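Local atomic coordinates of polysaccharide Lyase Family 6 (Bacteroides cellulosilyticus, PDB entry 6QPS), a protein that probably cleaves alginate by beta-elimination as a calcium-containing polysaccharide lyase family 6 enzyme specific for mannuronic acid. Residues E242-S247 with G292-N297; I215-S220 with L225-I230. All coordinates share one frame; numbering follows the deposited sequence. Where two conformers were deposited one is given.

Interaction 1: E242-S247 with G292-N297; sequences ENEIIS and GIRIIN. With CA (calcium ion), chain C.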
loop_
_atom_site.group_PDB
_atom_site.type_symbol
_atom_site.label_atom_id
_atom_site.label_comp_id
_atom_site.label_asym_id
_atom_site.label_seq_id
_atom_site.Cartn_x
_atom_site.Cartn_y
_atom_site.Cartn_z
ATOM N N GLU A 242 -1.004 -8.958 -8.556
ATOM C CA GLU A 242 -2.274 -8.652 -9.210
ATOM C C GLU A 242 -2.310 -7.161 -9.530
ATOM O O GLU A 242 -1.379 -6.419 -9.214
ATOM C CB GLU A 242 -3.451 -9.018 -8.309
ATOM C CG GLU A 242 -3.437 -8.272 -6.972
ATOM C CD GLU A 242 -4.839 -7.921 -6.530
ATOM O OE1 GLU A 242 -5.342 -6.845 -6.926
ATOM O OE2 GLU A 242 -5.438 -8.735 -5.787
ATOM N N ASN A 243 -3.452 -6.702 -10.055
ATOM C CA ASN A 243 -3.532 -5.350 -10.594
ATOM C C ASN A 243 -3.580 -4.263 -9.530
ATOM O O ASN A 243 -3.340 -3.100 -9.871
ATOM C CB ASN A 243 -4.668 -5.208 -11.613
ATOM C CG ASN A 243 -6.031 -5.428 -11.033
ATOM O OD1 ASN A 243 -6.189 -5.721 -9.858
ATOM N ND2 ASN A 243 -7.049 -5.273 -11.875
ATOM N N GLU A 244 -3.828 -4.596 -8.256
ATOM C CA GLU A 244 -3.764 -3.608 -7.177
ATOM C C GLU A 244 -2.525 -3.881 -6.319
ATOM O O GLU A 244 -2.472 -4.889 -5.594
ATOM C CB GLU A 244 -4.994 -3.658 -6.267
ATOM C CG GLU A 244 -6.325 -3.451 -6.945
ATOM C CD GLU A 244 -7.472 -3.674 -5.985
ATOM O OE1 GLU A 244 -7.612 -4.831 -5.503
ATOM O OE2 GLU A 244 -8.218 -2.699 -5.699
ATOM N N ILE A 245 -1.565 -2.943 -6.332
ATOM C CA ILE A 245 -0.497 -2.950 -5.333
ATOM C C ILE A 245 -1.057 -2.504 -3.991
ATOM O O ILE A 245 -0.935 -3.203 -2.967
ATOM C CB ILE A 245 0.664 -2.037 -5.769
ATOM C CG1 ILE A 245 1.226 -2.407 -7.147
ATOM C CG2 ILE A 245 1.751 -2.040 -4.697
ATOM C CD1 ILE A 245 2.125 -1.303 -7.699
ATOM N N ILE A 246 -1.699 -1.333 -3.988
ATOM C CA ILE A 246 -2.426 -0.804 -2.844
ATOM C C ILE A 246 -3.877 -0.668 -3.274
ATOM O O ILE A 246 -4.168 -0.002 -4.286
ATOM C CB ILE A 246 -1.890 0.558 -2.391
ATOM C CG1 ILE A 246 -0.386 0.503 -2.086
ATOM C CG2 ILE A 246 -2.699 1.047 -1.190
ATOM C CD1 ILE A 246 0.176 1.858 -1.646
ATOM N N SER A 247 -4.771 -1.304 -2.524
ATOM C CA SER A 247 -6.217 -1.197 -2.728
ATOM C C SER A 247 -6.802 -0.357 -1.588
ATOM O O SER A 247 -6.941 -0.821 -0.450
ATOM C CB SER A 247 -6.788 -2.600 -2.764
ATOM O OG SER A 247 -8.165 -2.642 -3.019
ATOM N N GLY A 292 -0.155 3.219 -12.978
ATOM C CA GLY A 292 -0.095 4.386 -12.107
ATOM C C GLY A 292 -1.286 4.462 -11.160
ATOM O O GLY A 292 -1.400 3.611 -10.263
ATOM N N ILE A 293 -2.198 5.425 -11.355
ATOM C CA ILE A 293 -3.250 5.752 -10.385
ATOM C C ILE A 293 -4.601 5.497 -11.024
ATOM O O ILE A 293 -4.879 5.991 -12.123
ATOM C CB ILE A 293 -3.139 7.206 -9.886
ATOM C CG1 ILE A 293 -1.827 7.396 -9.143
ATOM C CG2 ILE A 293 -4.306 7.563 -8.974
ATOM C CD1 ILE A 293 -1.425 8.852 -8.866
ATOM N N ARG A 294 -5.435 4.718 -10.346
ATOM C CA ARG A 294 -6.795 4.419 -10.792
ATOM C C ARG A 294 -7.797 5.112 -9.878
ATOM O O ARG A 294 -7.762 4.914 -8.652
ATOM C CB ARG A 294 -7.043 2.908 -10.811
ATOM C CG ARG A 294 -8.393 2.454 -11.324
ATOM C CD ARG A 294 -8.289 1.154 -12.116
ATOM N NE ARG A 294 -7.778 0.009 -11.375
ATOM C CZ ARG A 294 -8.541 -0.940 -10.824
ATOM N NH1 ARG A 294 -9.857 -0.863 -10.901
ATOM N NH2 ARG A 294 -7.982 -1.975 -10.202
ATOM N N ILE A 295 -8.695 5.901 -10.474
ATOM C CA ILE A 295 -9.654 6.745 -9.757
ATOM C C ILE A 295 -11.086 6.243 -9.975
ATOM O O ILE A 295 -11.574 6.202 -11.116
ATOM C CB ILE A 295 -9.522 8.210 -10.199
ATOM C CG1 ILE A 295 -8.129 8.749 -9.899
ATOM C CG2 ILE A 295 -10.626 9.048 -9.550
ATOM C CD1 ILE A 295 -7.774 8.781 -8.424
ATOM N N ILE A 296 -11.725 5.848 -8.861
ATOM C CA ILE A 296 -13.146 5.556 -8.683
ATOM C C ILE A 296 -13.530 6.378 -7.441
ATOM O O ILE A 296 -12.662 6.811 -6.676
ATOM C CB ILE A 296 -13.361 4.028 -8.467
ATOM C CG1 ILE A 296 -12.772 3.246 -9.650
ATOM C CG2 ILE A 296 -14.826 3.629 -8.251
ATOM C CD1 ILE A 296 -12.328 1.857 -9.274
ATOM N N ASN A 297 -14.832 6.653 -7.257
ATOM C CA ASN A 297 -15.327 7.371 -6.070
ATOM C C ASN A 297 -14.960 8.860 -6.052
ATOM O O ASN A 297 -14.482 9.402 -7.047
ATOM C CB ASN A 297 -14.877 6.686 -4.773
ATOM C CG ASN A 297 -14.915 5.177 -4.861
ATOM O OD1 ASN A 297 -15.962 4.589 -4.778
ATOM N ND2 ASN A 297 -13.763 4.553 -5.073
HETATM CA CA CA C . -7.534 -7.078 -5.983
HETATM O O HOH W 1 -5.371 -1.539 -11.239
HETATM O O HOH W 2 -9.907 -6.855 -5.455
HETATM O O HOH W 3 -8.140 -6.540 -8.312
#
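The guanidinium of Arg294 comes up to the side chains of Asn243 and Glu244 with its NH2 corner, obliquely to both, so that neither is stacked on it. Its plane is tilted 40° from the Glu244 carboxylate. NH2 lies 3.9 Å from CG of Glu244, and the two side chains cross at about a right angle. Glu244 OE2 is 4.6 Å from Arg294 NH2; with the oxygen lying well off the guanidinium plane, only electrostatic attraction can act, short of a salt bridge. A direct link is replaced by water 1, which accepts from Arg294 NH2 at 2.8 Å and donates to the backbone O of Asn243 at 2.9 Å. The arginine spans this gap because CG stands anti to its backbone N (chi1 -177°), while bends at chi2 and chi3 bring NH2 up to Glu244.

Three carboxylate oxygens of 242-247 bind calcium: Glu242 chelates it through OE1 at 2.4 Å and OE2 at 2.7 Å, while Glu244 gives OE1 alone at 2.3 Å; waters 2 and 3, with Asn210 and Glu213, complete the site. Glu244 OE2 instead accepts from Ser247 OG at 2.7 Å, the hydroxyl lying 51° out of the carboxylate plane. Glu242 OE1 also takes the backbone N-H of Glu244, which ties the two ligands together. Glu244 thus divides its oxygens between metal and serine, and Arg294 probably offsets some of the acidic charge beside the calcium, linked to 242-247 by hydrogen bonds through water 1.

Interaction 2: I215-S220 with L225-I230; sequences IRIGHS and LESRTI. With ACT (acetate ion), chain D.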
loop_
_atom_site.group_PDB
_atom_site.type_symbol
_atom_site.label_atom_id
_atom_site.label_comp_id
_atom_site.label_asym_id
_atom_site.label_seq_id
_atom_site.Cartn_x
_atom_site.Cartn_y
_atom_site.Cartn_z
ATOM N N ILE A 215 -1.082 -3.958 0.102
ATOM C CA ILE A 215 -1.801 -3.264 1.166
ATOM C C ILE A 215 -3.262 -3.101 0.759
ATOM O O ILE A 215 -3.560 -2.699 -0.375
ATOM C CB ILE A 215 -1.195 -1.871 1.450
ATOM C CG1 ILE A 215 0.277 -1.928 1.846
ATOM C CG2 ILE A 215 -2.004 -1.114 2.527
ATOM C CD1 ILE A 215 0.930 -0.581 2.048
ATOM N N ARG A 216 -4.169 -3.342 1.706
ATOM C CA ARG A 216 -5.592 -3.053 1.545
ATOM C C ARG A 216 -6.034 -2.238 2.756
ATOM O O ARG A 216 -5.804 -2.652 3.904
ATOM C CB ARG A 216 -6.450 -4.318 1.411
ATOM C CG ARG A 216 -7.913 -4.007 1.061
ATOM C CD ARG A 216 -8.774 -5.231 1.320
ATOM N NE ARG A 216 -8.640 -6.304 0.338
ATOM C CZ ARG A 216 -8.668 -7.597 0.615
ATOM N NH1 ARG A 216 -8.717 -8.036 1.861
ATOM N NH2 ARG A 216 -8.613 -8.479 -0.365
ATOM N N ILE A 217 -6.603 -1.072 2.516
ATOM C CA ILE A 217 -7.017 -0.172 3.595
ATOM C C ILE A 217 -8.539 -0.217 3.701
ATOM O O ILE A 217 -9.251 0.487 2.976
ATOM C CB ILE A 217 -6.518 1.265 3.406
ATOM C CG1 ILE A 217 -5.030 1.305 3.012
ATOM C CG2 ILE A 217 -6.762 2.076 4.730
ATOM C CD1 ILE A 217 -4.502 2.730 2.785
ATOM N N GLY A 218 -9.058 -1.025 4.631
ATOM C CA GLY A 218 -10.484 -1.263 4.733
ATOM C C GLY A 218 -10.967 -2.382 3.836
ATOM O O GLY A 218 -10.181 -3.153 3.283
ATOM N N HIS A 219 -12.297 -2.457 3.712
ATOM C CA HIS A 219 -13.006 -3.396 2.848
ATOM C C HIS A 219 -14.215 -2.690 2.235
ATOM O O HIS A 219 -14.648 -1.637 2.714
ATOM C CB HIS A 219 -13.563 -4.595 3.633
ATOM C CG HIS A 219 -12.541 -5.539 4.184
ATOM N ND1 HIS A 219 -11.879 -5.319 5.375
ATOM C CD2 HIS A 219 -12.147 -6.767 3.764
ATOM C CE1 HIS A 219 -11.082 -6.344 5.632
ATOM N NE2 HIS A 219 -11.227 -7.242 4.670
ATOM N N SER A 220 -14.825 -3.306 1.212
ATOM C CA SER A 220 -16.067 -2.768 0.666
ATOM C C SER A 220 -17.044 -2.381 1.777
ATOM O O SER A 220 -17.643 -1.291 1.755
ATOM C CB SER A 220 -16.715 -3.807 -0.252
ATOM O OG SER A 220 -16.963 -4.998 0.463
ATOM N N LEU A 225 -16.388 4.601 5.747
ATOM C CA LEU A 225 -15.919 5.093 7.035
ATOM C C LEU A 225 -14.558 5.774 6.920
ATOM O O LEU A 225 -13.719 5.413 6.090
ATOM C CB LEU A 225 -15.795 3.934 8.027
ATOM C CG LEU A 225 -17.064 3.119 8.236
ATOM C CD1 LEU A 225 -16.762 1.890 9.106
ATOM C CD2 LEU A 225 -18.166 3.981 8.844
ATOM N N GLU A 226 -14.325 6.744 7.808
ATOM C CA GLU A 226 -13.044 7.450 7.859
ATOM C C GLU A 226 -11.988 6.583 8.528
ATOM O O GLU A 226 -12.181 6.108 9.654
ATOM C CB GLU A 226 -13.203 8.782 8.613
ATOM C CG GLU A 226 -11.917 9.609 8.737
ATOM C CD GLU A 226 -12.092 11.035 9.288
ATOM O OE1 GLU A 226 -13.241 11.449 9.522
ATOM O OE2 GLU A 226 -11.059 11.716 9.479
ATOM N N SER A 227 -10.870 6.391 7.826
ATOM C CA SER A 227 -9.736 5.605 8.284
ATOM C C SER A 227 -8.554 6.469 8.702
ATOM O O SER A 227 -8.002 6.280 9.789
ATOM C CB SER A 227 -9.343 4.639 7.154
ATOM O OG SER A 227 -8.248 3.809 7.519
ATOM N N ARG A 228 -8.151 7.409 7.851
ATOM C CA ARG A 228 -7.048 8.309 8.146
ATOM C C ARG A 228 -5.730 7.554 8.338
ATOM O O ARG A 228 -4.885 7.940 9.155
ATOM C CB ARG A 228 -7.386 9.214 9.334
ATOM C CG ARG A 228 -6.751 10.569 9.246
ATOM C CD ARG A 228 -7.543 11.563 8.402
ATOM N NE ARG A 228 -6.825 12.833 8.374
ATOM C CZ ARG A 228 -6.259 13.372 7.301
ATOM N NH1 ARG A 228 -6.318 12.774 6.123
ATOM N NH2 ARG A 228 -5.624 14.532 7.402
ATOM N N THR A 229 -5.517 6.506 7.529
ATOM C CA THR A 229 -4.229 5.816 7.497
ATOM C C THR A 229 -3.248 6.613 6.636
ATOM O O THR A 229 -3.619 7.113 5.568
ATOM C CB THR A 229 -4.396 4.416 6.900
ATOM O OG1 THR A 229 -5.413 3.705 7.610
ATOM C CG2 THR A 229 -3.096 3.615 6.990
ATOM N N ILE A 230 -1.993 6.703 7.080
ATOM C CA ILE A 230 -0.928 7.397 6.344
ATOM C C ILE A 230 0.084 6.365 5.863
ATOM O O ILE A 230 0.676 5.632 6.671
ATOM C CB ILE A 230 -0.264 8.498 7.188
ATOM C CG1 ILE A 230 -1.299 9.559 7.564
ATOM C CG2 ILE A 230 0.928 9.105 6.436
ATOM C CD1 ILE A 230 -0.776 10.650 8.447
HETATM C C ACT D . -13.845 -6.505 0.130
HETATM O O ACT D . -13.326 -5.419 -0.101
HETATM O OXT ACT D . -15.015 -6.757 0.510
HETATM C CH3 ACT D . -12.973 -7.727 -0.141
#
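Van der Waals packing joins the two segments through one methyl group: CG2 of Ile217 sits against two hydroxyls, 3.6 Å from OG of Ser227 and 3.6 Å from OG1 of Thr229. CG2 is anti to the backbone N of Ile217, and CB of Thr229 lies 4.0 Å from the same CG2 of Ile217. All three residues are buried, and the side chains of Ile217 and Thr229 both rest on Val183 of the neighbouring parallel strand 181-183.

Polar contacts run within and behind 225-230. Ser227 OG, held anti to its own N (chi1 -179°), comes to 2.8 Å from Thr229 OG1. Asn192 is hydrogen-bonded to both hydroxyls, OD1 with the threonine and ND2 with the serine, so these buried oxygens are satisfied although Ile217 offers them only carbon.

Contacts with a bound acetate occur farther along 215-220, beyond Gly218, whose positive phi (86°) suits a residue without a side chain. The acetate, probably from the crystallisation liquor, takes the N-H of Ser220 on its atom O at 2.9 Å, a nearly straight bond of 165°. Its OXT is bonded to OG of Ser220 at 2.6 Å. Lys249 NZ supplies a further hydrogen bond. The acetate methyl lies over one face of the Arg216 guanidinium, and its carboxylate carbon C is at the edge of the His219 ring.

Strand 215-218 and the irregular chain leading to strand 230-237 are successive parts of one coil, the arrangement of a right-handed parallel beta-helix of the chondroitinase B family, with Ile217 in the interior of the coil, packed against the chain that leads to the next face.

Overall arrangement
Both contacts belong to the parallel beta-helix and meet through neighbouring strands 215-218 and 244-249: the backbone N and O of Ser247 probably bond to Ile215 O and Ile217 N. Interaction 2 is buried and joins parts of the chain only a few residues apart, so it packs two consecutive parts of one coil against each other inside the helix, a methyl group against hydroxyls. Interaction 1 is partly buried and bridges strands 244-249 and 291-295, which strand 266-271 separates; there charge, water and calcium take the place of apolar packing. Their centres are 13 Å apart, the first at the metal site on the outside of the face, the second in the interior, between that face and the loop that leaves it.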